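Local atomic coordinates of beta-agarase D (Zobellia galactanivorans, PDB entry 4ASM), a protein that hydrolyses the beta-1,4-linkages of agarose in a random, endo-acting manner with retention of anomeric configuration, the chain here being its family 16 glycoside hydrolase catalytic domain. Residues Q7-N12 and L352-R357; T77-N82 and A120-N125; N195-Q200 and F306-N311. All blocks are in the same frame, centred on the assembly; numbering follows the deposited sequence.

Interaction 1 (Q7-N12 and L352-R357). With CA (calcium ion), chain B.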
loop_
_atom_site.group_PDB
_atom_site.type_symbol
_atom_site.label_atom_id
_atom_site.label_comp_id
_atom_site.label_asym_id
_atom_site.label_seq_id
_atom_site.Cartn_x
_atom_site.Cartn_y
_atom_site.Cartn_z
ATOM N N GLN A 7 -27.410 3.143 -5.635
ATOM C CA GLN A 7 -26.525 4.352 -5.703
ATOM C C GLN A 7 -25.328 4.210 -4.770
ATOM O O GLN A 7 -25.434 3.592 -3.703
ATOM C CB GLN A 7 -27.305 5.625 -5.375
ATOM C CG GLN A 7 -28.273 6.038 -6.476
ATOM C CD GLN A 7 -28.813 7.442 -6.276
ATOM O OE1 GLN A 7 -28.529 8.342 -7.068
ATOM N NE2 GLN A 7 -29.579 7.641 -5.205
ATOM N N TYR A 8 -24.194 4.769 -5.190
ATOM C CA TYR A 8 -22.941 4.652 -4.440
ATOM C C TYR A 8 -22.249 5.995 -4.396
ATOM O O TYR A 8 -22.444 6.819 -5.298
ATOM C CB TYR A 8 -21.998 3.673 -5.119
ATOM C CG TYR A 8 -22.543 2.282 -5.310
ATOM C CD1 TYR A 8 -22.550 1.374 -4.266
ATOM C CD2 TYR A 8 -23.030 1.875 -6.549
ATOM C CE1 TYR A 8 -23.037 0.091 -4.447
ATOM C CE2 TYR A 8 -23.525 0.589 -6.740
ATOM C CZ TYR A 8 -23.514 -0.290 -5.681
ATOM O OH TYR A 8 -24.019 -1.563 -5.852
ATOM N N ASP A 9 -21.410 6.191 -3.377
ATOM C CA ASP A 9 -20.665 7.447 -3.218
ATOM C C ASP A 9 -19.853 7.839 -4.442
ATOM O O ASP A 9 -19.625 9.041 -4.673
ATOM C CB ASP A 9 -19.704 7.360 -2.028
ATOM C CG ASP A 9 -20.407 7.398 -0.686
ATOM O OD1 ASP A 9 -21.610 7.754 -0.618
ATOM O OD2 ASP A 9 -19.745 7.102 0.331
ATOM N N TRP A 10 -19.399 6.839 -5.194
ATOM C CA TRP A 10 -18.498 7.042 -6.325
ATOM C C TRP A 10 -19.247 7.181 -7.639
ATOM O O TRP A 10 -18.635 7.223 -8.704
ATOM C CB TRP A 10 -17.505 5.874 -6.454
ATOM C CG TRP A 10 -18.178 4.527 -6.523
ATOM C CD1 TRP A 10 -18.870 3.998 -7.586
ATOM C CD2 TRP A 10 -18.246 3.556 -5.473
ATOM N NE1 TRP A 10 -19.340 2.748 -7.263
ATOM C CE2 TRP A 10 -18.987 2.457 -5.971
ATOM C CE3 TRP A 10 -17.728 3.492 -4.165
ATOM C CZ2 TRP A 10 -19.219 1.306 -5.210
ATOM C CZ3 TRP A 10 -17.989 2.347 -3.402
ATOM C CH2 TRP A 10 -18.730 1.281 -3.928
ATOM N N ASP A 11 -20.581 7.211 -7.598
ATOM C CA ASP A 11 -21.333 7.188 -8.849
ATOM C C ASP A 11 -20.912 8.298 -9.821
ATOM O O ASP A 11 -20.850 8.064 -11.019
ATOM C CB ASP A 11 -22.830 7.275 -8.581
ATOM C CG ASP A 11 -23.439 5.942 -8.176
ATOM O OD1 ASP A 11 -22.786 4.886 -8.314
ATOM O OD2 ASP A 11 -24.595 5.968 -7.714
ATOM N N ASN A 12 -20.619 9.479 -9.279
ATOM C CA ASN A 12 -20.283 10.657 -10.096
ATOM C C ASN A 12 -18.803 10.767 -10.471
ATOM O O ASN A 12 -18.383 11.738 -11.111
ATOM C CB ASN A 12 -20.726 11.947 -9.381
ATOM C CG ASN A 12 -22.217 11.957 -9.043
ATOM O OD1 ASN A 12 -23.035 11.343 -9.738
ATOM N ND2 ASN A 12 -22.566 12.660 -7.966
ATOM N N LEU A 352 -9.297 7.678 7.581
ATOM C CA LEU A 352 -10.713 7.671 7.157
ATOM C C LEU A 352 -10.817 7.286 5.703
ATOM O O LEU A 352 -10.274 7.982 4.840
ATOM C CB LEU A 352 -11.342 9.063 7.341
ATOM C CG LEU A 352 -11.413 9.613 8.764
ATOM C CD1 LEU A 352 -12.082 10.973 8.747
ATOM C CD2 LEU A 352 -12.139 8.676 9.721
ATOM N N VAL A 353 -11.508 6.181 5.415
ATOM C CA VAL A 353 -11.758 5.793 4.033
ATOM C C VAL A 353 -13.250 5.984 3.732
ATOM O O VAL A 353 -14.126 5.313 4.283
ATOM C CB VAL A 353 -11.310 4.346 3.715
ATOM C CG1 VAL A 353 -11.535 4.023 2.239
ATOM C CG2 VAL A 353 -9.817 4.126 4.106
ATOM N N ASP A 354 -13.526 6.932 2.852
ATOM C CA ASP A 354 -14.895 7.228 2.451
ATOM C C ASP A 354 -15.490 6.074 1.653
ATOM O O ASP A 354 -16.656 5.701 1.850
ATOM C CB ASP A 354 -14.858 8.519 1.634
ATOM C CG ASP A 354 -16.238 9.044 1.238
ATOM O OD1 ASP A 354 -17.280 8.582 1.769
ATOM O OD2 ASP A 354 -16.265 9.948 0.386
ATOM N N TRP A 355 -14.687 5.509 0.758
ATOM C CA TRP A 355 -15.129 4.400 -0.071
ATOM C C TRP A 355 -13.956 3.703 -0.727
ATOM O O TRP A 355 -12.885 4.283 -0.892
ATOM C CB TRP A 355 -16.135 4.853 -1.131
ATOM C CG TRP A 355 -15.778 6.025 -2.024
ATOM C CD1 TRP A 355 -16.298 7.286 -1.922
ATOM C CD2 TRP A 355 -14.945 6.034 -3.212
ATOM N NE1 TRP A 355 -15.820 8.083 -2.936
ATOM C CE2 TRP A 355 -14.988 7.347 -3.736
ATOM C CE3 TRP A 355 -14.137 5.078 -3.852
ATOM C CZ2 TRP A 355 -14.275 7.727 -4.886
ATOM C CZ3 TRP A 355 -13.424 5.457 -4.997
ATOM C CH2 TRP A 355 -13.510 6.775 -5.507
ATOM N N ILE A 356 -14.176 2.444 -1.087
ATOM C CA ILE A 356 -13.263 1.687 -1.917
ATOM C C ILE A 356 -14.091 0.936 -2.953
ATOM O O ILE A 356 -15.069 0.253 -2.614
ATOM C CB ILE A 356 -12.343 0.759 -1.066
ATOM C CG1 ILE A 356 -11.273 0.079 -1.937
ATOM C CG2 ILE A 356 -13.171 -0.238 -0.236
ATOM C CD1 ILE A 356 -10.210 -0.617 -1.117
ATOM N N ARG A 357 -13.710 1.089 -4.216
ATOM C CA ARG A 357 -14.446 0.465 -5.307
ATOM C C ARG A 357 -13.522 -0.436 -6.112
ATOM O O ARG A 357 -12.318 -0.163 -6.247
ATOM C CB ARG A 357 -15.093 1.535 -6.204
ATOM C CG ARG A 357 -14.137 2.428 -6.963
ATOM C CD ARG A 357 -14.929 3.536 -7.660
ATOM N NE ARG A 357 -14.074 4.494 -8.346
ATOM C CZ ARG A 357 -14.516 5.348 -9.263
ATOM N NH1 ARG A 357 -15.803 5.336 -9.627
ATOM N NH2 ARG A 357 -13.680 6.226 -9.791
HETATM CA CA CA B . -18.772 6.873 2.416
HETATM O O HOH W 1 -19.814 8.981 3.014
#

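Interaction 2 (T77-N82 and A120-N125)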
loop_
_atom_site.group_PDB
_atom_site.type_symbol
_atom_site.label_atom_id
_atom_site.label_comp_id
_atom_site.label_asym_id
_atom_site.label_seq_id
_atom_site.Cartn_x
_atom_site.Cartn_y
_atom_site.Cartn_z
ATOM N N THR A 77 4.398 -2.305 15.939
ATOM C CA THR A 77 2.943 -2.349 15.723
ATOM C C THR A 77 2.321 -3.564 16.404
ATOM O O THR A 77 2.865 -4.663 16.348
ATOM C CB THR A 77 2.621 -2.467 14.240
ATOM O OG1 THR A 77 3.268 -1.403 13.536
ATOM C CG2 THR A 77 1.093 -2.406 13.962
ATOM N N LYS A 78 1.174 -3.343 17.055
ATOM C CA LYS A 78 0.308 -4.461 17.465
ATOM C C LYS A 78 -1.086 -4.210 16.918
ATOM O O LYS A 78 -1.815 -3.342 17.410
ATOM C CB LYS A 78 0.269 -4.653 18.974
ATOM C CG LYS A 78 -0.501 -5.955 19.348
ATOM C CD LYS A 78 -1.123 -5.906 20.727
ATOM C CE LYS A 78 -2.370 -5.014 20.761
ATOM N NZ LYS A 78 -3.128 -5.171 22.055
ATOM N N TRP A 79 -1.470 -4.971 15.900
ATOM C CA TRP A 79 -2.807 -4.825 15.363
ATOM C C TRP A 79 -3.853 -5.278 16.377
ATOM O O TRP A 79 -3.660 -6.274 17.094
ATOM C CB TRP A 79 -2.955 -5.566 14.044
ATOM C CG TRP A 79 -2.211 -4.932 12.925
ATOM C CD1 TRP A 79 -2.107 -3.595 12.651
ATOM C CD2 TRP A 79 -1.485 -5.612 11.918
ATOM N NE1 TRP A 79 -1.339 -3.401 11.519
ATOM C CE2 TRP A 79 -0.945 -4.627 11.047
ATOM C CE3 TRP A 79 -1.241 -6.967 11.652
ATOM C CZ2 TRP A 79 -0.166 -4.963 9.942
ATOM C CZ3 TRP A 79 -0.482 -7.296 10.551
ATOM C CH2 TRP A 79 0.042 -6.301 9.704
ATOM N N MET A 80 -4.931 -4.508 16.459
ATOM C CA MET A 80 -5.957 -4.701 17.473
ATOM C C MET A 80 -7.348 -4.657 16.851
ATOM O O MET A 80 -7.686 -3.742 16.084
ATOM C CB MET A 80 -5.838 -3.640 18.567
ATOM C CG MET A 80 -6.516 -4.075 19.860
ATOM S SD MET A 80 -6.229 -2.912 21.158
ATOM C CE MET A 80 -7.317 -3.586 22.374
ATOM N N GLN A 81 -8.166 -5.649 17.192
ATOM C CA GLN A 81 -9.494 -5.773 16.607
ATOM C C GLN A 81 -10.325 -4.516 16.811
ATOM O O GLN A 81 -11.052 -4.101 15.903
ATOM C CB GLN A 81 -10.234 -6.988 17.177
ATOM C CG GLN A 81 -10.050 -8.291 16.378
ATOM C CD GLN A 81 -8.596 -8.759 16.312
ATOM O OE1 GLN A 81 -8.090 -9.386 17.242
ATOM N NE2 GLN A 81 -7.914 -8.429 15.209
ATOM N N ASN A 82 -10.237 -3.914 18.004
ATOM C CA ASN A 82 -11.159 -2.815 18.327
ATOM C C ASN A 82 -10.730 -1.441 17.806
ATOM O O ASN A 82 -11.350 -0.428 18.150
ATOM C CB ASN A 82 -11.504 -2.765 19.829
ATOM C CG ASN A 82 -10.379 -2.225 20.669
ATOM O OD1 ASN A 82 -9.278 -1.939 20.172
ATOM N ND2 ASN A 82 -10.637 -2.074 21.960
ATOM N N ALA A 120 -2.952 -0.599 16.511
ATOM C CA ALA A 120 -3.499 -0.097 15.239
ATOM C C ALA A 120 -4.489 -1.075 14.623
ATOM O O ALA A 120 -4.372 -2.263 14.800
ATOM C CB ALA A 120 -2.354 0.154 14.256
ATOM N N GLY A 121 -5.408 -0.575 13.824
ATOM C CA GLY A 121 -6.362 -1.475 13.184
ATOM C C GLY A 121 -5.841 -2.072 11.877
ATOM O O GLY A 121 -4.945 -1.519 11.226
ATOM N N CYS A 122 -6.439 -3.192 11.487
ATOM C CA CYS A 122 -6.099 -3.882 10.251
ATOM C C CYS A 122 -7.323 -4.669 9.839
ATOM O O CYS A 122 -7.891 -5.381 10.676
ATOM C CB CYS A 122 -4.922 -4.838 10.484
ATOM S SG CYS A 122 -4.298 -5.616 8.975
ATOM N N ILE A 123 -7.728 -4.542 8.577
ATOM C CA ILE A 123 -8.873 -5.295 8.077
ATOM C C ILE A 123 -8.533 -5.993 6.783
ATOM O O ILE A 123 -7.639 -5.561 6.047
ATOM C CB ILE A 123 -10.130 -4.398 7.881
ATOM C CG1 ILE A 123 -9.950 -3.457 6.690
ATOM C CG2 ILE A 123 -10.434 -3.631 9.161
ATOM C CD1 ILE A 123 -11.205 -2.612 6.412
ATOM N N THR A 124 -9.305 -7.041 6.480
ATOM C CA THR A 124 -9.189 -7.794 5.230
ATOM C C THR A 124 -10.578 -7.910 4.580
ATOM O O THR A 124 -11.564 -8.193 5.273
ATOM C CB THR A 124 -8.710 -9.211 5.544
ATOM O OG1 THR A 124 -7.442 -9.155 6.215
ATOM C CG2 THR A 124 -8.538 -10.017 4.276
ATOM N N ASN A 125 -10.652 -7.679 3.275
ATOM C CA ASN A 125 -11.880 -7.844 2.495
ATOM C C ASN A 125 -12.152 -9.317 2.229
ATOM O O ASN A 125 -11.216 -10.107 2.018
ATOM C CB ASN A 125 -11.758 -7.022 1.188
ATOM C CG ASN A 125 -13.088 -6.750 0.512
ATOM O OD1 ASN A 125 -13.476 -5.582 0.305
ATOM N ND2 ASN A 125 -13.765 -7.788 0.131
#

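Interaction 3 (N195-Q200 and F306-N311)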
loop_
_atom_site.group_PDB
_atom_site.type_symbol
_atom_site.label_atom_id
_atom_site.label_comp_id
_atom_site.label_asym_id
_atom_site.label_seq_id
_atom_site.Cartn_x
_atom_site.Cartn_y
_atom_site.Cartn_z
ATOM N N ASN A 195 14.189 -19.045 3.691
ATOM C CA ASN A 195 15.073 -18.138 2.961
ATOM C C ASN A 195 14.412 -16.782 2.729
ATOM O O ASN A 195 14.225 -16.361 1.580
ATOM C CB ASN A 195 15.510 -18.752 1.630
ATOM C CG ASN A 195 16.606 -17.952 0.946
ATOM O OD1 ASN A 195 17.330 -17.200 1.577
ATOM N ND2 ASN A 195 16.698 -18.096 -0.366
ATOM N N PHE A 196 14.050 -16.113 3.819
ATOM C CA PHE A 196 13.244 -14.894 3.723
ATOM C C PHE A 196 13.960 -13.783 2.961
ATOM O O PHE A 196 15.088 -13.392 3.306
ATOM C CB PHE A 196 12.830 -14.372 5.100
ATOM C CG PHE A 196 11.992 -13.121 5.022
ATOM C CD1 PHE A 196 10.665 -13.195 4.625
ATOM C CD2 PHE A 196 12.556 -11.876 5.275
ATOM C CE1 PHE A 196 9.887 -12.047 4.536
ATOM C CE2 PHE A 196 11.780 -10.713 5.178
ATOM C CZ PHE A 196 10.444 -10.817 4.797
ATOM N N LYS A 197 13.273 -13.275 1.937
ATOM C CA LYS A 197 13.737 -12.120 1.160
ATOM C C LYS A 197 12.541 -11.264 0.775
ATOM O O LYS A 197 11.458 -11.783 0.518
ATOM C CB LYS A 197 14.469 -12.565 -0.105
ATOM C CG LYS A 197 15.695 -13.405 0.179
ATOM C CD LYS A 197 16.529 -13.633 -1.049
ATOM C CE LYS A 197 17.711 -14.535 -0.732
ATOM N NZ LYS A 197 18.714 -13.863 0.123
ATOM N N ASP A 198 12.773 -9.953 0.717
ATOM C CA ASP A 198 11.717 -8.982 0.437
ATOM C C ASP A 198 12.223 -7.992 -0.608
ATOM O O ASP A 198 13.259 -7.369 -0.418
ATOM C CB ASP A 198 11.380 -8.269 1.752
ATOM C CG ASP A 198 10.293 -7.205 1.609
ATOM O OD1 ASP A 198 9.699 -7.065 0.528
ATOM O OD2 ASP A 198 10.038 -6.505 2.605
ATOM N N TYR A 199 11.510 -7.893 -1.725
ATOM C CA TYR A 199 11.764 -6.842 -2.717
ATOM C C TYR A 199 10.567 -5.891 -2.858
ATOM O O TYR A 199 9.432 -6.332 -2.927
ATOM C CB TYR A 199 12.061 -7.440 -4.091
ATOM C CG TYR A 199 12.236 -6.345 -5.110
ATOM C CD1 TYR A 199 13.426 -5.630 -5.165
ATOM C CD2 TYR A 199 11.198 -5.991 -5.972
ATOM C CE1 TYR A 199 13.605 -4.579 -6.066
ATOM C CE2 TYR A 199 11.352 -4.937 -6.892
ATOM C CZ TYR A 199 12.566 -4.243 -6.925
ATOM O OH TYR A 199 12.757 -3.222 -7.830
ATOM N N GLN A 200 10.862 -4.596 -2.917
ATOM C CA GLN A 200 9.897 -3.552 -3.246
ATOM C C GLN A 200 10.607 -2.463 -4.070
ATOM O O GLN A 200 11.838 -2.331 -4.012
ATOM C CB GLN A 200 9.325 -2.938 -1.979
ATOM C CG GLN A 200 10.371 -2.156 -1.181
ATOM C CD GLN A 200 9.837 -1.676 0.141
ATOM O OE1 GLN A 200 10.285 -2.092 1.220
ATOM N NE2 GLN A 200 8.838 -0.846 0.073
ATOM N N PHE A 306 15.150 -10.216 -8.736
ATOM C CA PHE A 306 15.984 -11.287 -8.153
ATOM C C PHE A 306 15.343 -12.686 -8.176
ATOM O O PHE A 306 15.855 -13.604 -7.535
ATOM C CB PHE A 306 16.445 -10.882 -6.756
ATOM C CG PHE A 306 16.986 -9.489 -6.697
ATOM C CD1 PHE A 306 18.016 -9.102 -7.549
ATOM C CD2 PHE A 306 16.455 -8.550 -5.827
ATOM C CE1 PHE A 306 18.520 -7.790 -7.528
ATOM C CE2 PHE A 306 16.958 -7.234 -5.794
ATOM C CZ PHE A 306 18.008 -6.865 -6.633
ATOM N N ASN A 307 14.244 -12.825 -8.912
ATOM C CA ASN A 307 13.614 -14.123 -9.161
ATOM C C ASN A 307 13.102 -14.785 -7.895
ATOM O O ASN A 307 13.130 -16.022 -7.760
ATOM C CB ASN A 307 14.585 -15.058 -9.899
ATOM C CG ASN A 307 13.881 -16.220 -10.548
ATOM O OD1 ASN A 307 12.753 -16.096 -11.017
ATOM N ND2 ASN A 307 14.542 -17.382 -10.569
ATOM N N TYR A 308 12.608 -13.966 -6.967
ATOM C CA TYR A 308 12.096 -14.488 -5.691
ATOM C C TYR A 308 10.906 -15.431 -5.901
ATOM O O TYR A 308 10.706 -16.380 -5.122
ATOM C CB TYR A 308 11.664 -13.333 -4.779
ATOM C CG TYR A 308 12.790 -12.513 -4.195
ATOM C CD1 TYR A 308 14.135 -12.861 -4.394
ATOM C CD2 TYR A 308 12.511 -11.355 -3.457
ATOM C CE1 TYR A 308 15.167 -12.070 -3.857
ATOM C CE2 TYR A 308 13.500 -10.581 -2.932
ATOM C CZ TYR A 308 14.843 -10.926 -3.124
ATOM O OH TYR A 308 15.791 -10.105 -2.574
ATOM N N LEU A 309 10.102 -15.169 -6.928
ATOM C CA LEU A 309 8.880 -15.948 -7.187
ATOM C C LEU A 309 9.153 -17.216 -7.991
ATOM O O LEU A 309 8.283 -18.111 -8.084
ATOM C CB LEU A 309 7.809 -15.102 -7.894
ATOM C CG LEU A 309 7.391 -13.811 -7.176
ATOM C CD1 LEU A 309 6.303 -13.117 -7.967
ATOM C CD2 LEU A 309 6.932 -14.101 -5.722
ATOM N N ASN A 310 10.342 -17.266 -8.596
ATOM C CA ASN A 310 10.709 -18.347 -9.520
ATOM C C ASN A 310 9.568 -18.723 -10.474
ATOM O O ASN A 310 9.260 -19.912 -10.658
ATOM C CB ASN A 310 11.195 -19.580 -8.743
ATOM C CG ASN A 310 11.964 -20.541 -9.626
ATOM O OD1 ASN A 310 12.599 -20.133 -10.597
ATOM N ND2 ASN A 310 11.907 -21.826 -9.293
ATOM N N ASN A 311 8.936 -17.721 -11.085
ATOM C CA ASN A 311 7.715 -17.957 -11.845
ATOM C C ASN A 311 7.638 -17.184 -13.156
ATOM O O ASN A 311 6.553 -17.023 -13.720
ATOM C CB ASN A 311 6.473 -17.656 -10.966
ATOM C CG ASN A 311 6.168 -16.167 -10.848
ATOM O OD1 ASN A 311 7.003 -15.323 -11.191
ATOM N ND2 ASN A 311 4.989 -15.836 -10.338
HETATM O O HOH W 2 15.426 -7.304 -2.240
#

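Interaction 1 (Q7-N12 and L352-R357)
The W10 indole makes the tight part of this contact: R357, in segment 352-357 of strand 350-362, covers one face, Y8 CB lies against the opposite face, and W355 stands at its edge. R357 CB is 3.8 Å from the centroid of the W10 six-membered ring, and R357 CD reaches to within 3.6 Å of W10 CG. The edge of W10 in turn meets the face of W355 in an offset edge-to-face pair, planes at 69°, while W10 CB sits over the W355 six-membered ring, 3.9 Å from its centroid. With CG between the backbone N and carbonyl carbon (chi1 54°), W10 sets its indole against the aliphatic chain of R357 and its CB over W355. A large flat apolar group suits this slot; an alanine here would probably leave R357 CB and CD without the ring they lie on, and W355 without the indole edge that meets it.

The more open side is polar and hydrated. D9 OD2 and D354 OD1 would repel at 3.2 Å, but both bind the calcium ion, at 2.3 Å from D9 OD2, and D354 adds its backbone O; water 1 is another ligand. D34, N36 and G89 complete the site. On strand 133-140, R138 pairs with D354 OD2 and E136 with the R357 guanidinium; D354 and W355 both face R138 in a classic beta bulge, and strand 90-96 flanks the other side.

Interaction 2 (T77-N82 and A120-N125)
A120 O is gripped by the M80 backbone N, which donates a hydrogen bond of 2.8 Å, and is approached by W79 CA in a CA-H...O contact of 3.1 Å. The same oxygen lies in the plane of the W79 indole, at its edge beside CD1. The N of the same residue, A120, donates to K78 O over 3.1 Å, with the donor above the carbonyl plane. These two bonds flank W79 and make a short parallel bridge between W79 and A120.

The side chains of that pair emerge on the same face of the sheet, where the small A120 CB packs beside W79 CD1. C122 then covers one ring face: its CB lies 3.6 Å from W79 CG, and its SG is 4.0 Å from the centroid of the W79 six-membered ring, only 10° off the normal. With SG anti to the backbone N (chi1 -174°), the thiol runs over the six-membered ring while CB covers the five-membered one. Cysteine suits the place because it is slim and its polarisable sulfur packs well on an aromatic face. The indole N-H is used elsewhere, donating to V325 O of strand 320-326, which helps fix the ring's rotation.

M80, Q81 and N82 probably bind substrate, as in related enzymes, and so does E326, which W79 touches. The chemistry thus divides the task: the bridge fixes the backbone on both sides of W79, while V325 O satisfies the indole's one polar group and C122 CB and SG settle its face.

Interaction 3 (N195-Q200 and F306-N311)
Strand 197-199 and the loop 306-311 face each other without a direct hydrogen bond, the CA atoms of K197 and Y308 being 7.4 Å apart, so the contact is made largely by side chains. K197 crosses one face of the Y308 ring at about a right angle, with K197 CB 3.5 Å from Y308 CZ and K197 CD equally near Y308 CE1. Lysine suits this place because its long aliphatic part can cover a phenol while NZ, after a bend at chi4 (-70°), leads away to a weak hydrogen bond with N273. The edge of the same ring meets the backbone at D198 C and Y199 N, and Y199 CB lies 3.6 Å from Y308 CE2.

Water 2 links the two segments, donating at 2.8 Å both to Y308 OH and to D198 O; a tyrosine thus offers apolar contact and a polar tip together. Deeper in, Y199 CD1 touches F306 CE2 at 3.9 Å, the ring planes 87° apart.

D198, pointing away from loop 306-311, is the side chain near E160, probably the catalytic nucleophile. Strand 197-199 pairs with strand 183-191 in the curved beta-sandwich (jelly roll) of family 16.

How the interactions relate
Interaction 1 joins the N-terminal end of the catalytic domain to strand 350-362 near its C-terminal end, and along the chain both other contacts are nested inside the loop it closes. Interactions 1 and 2 have centres 22 Å apart, yet their nearest atoms are only about 5 Å from each other. G89, a calcium ligand, also belongs to the run 80-90 that probably binds substrate, which connects the metal site to interaction 2 through the chain. Interaction 3 lies across the chain's centre from interaction 1, their centres 35 Å apart. Interactions 2 and 3 have centres 26 Å and nearest atoms about 12 Å apart; the W79 side chain is about 10 Å from that of E160, the D198 side chain about 6 Å.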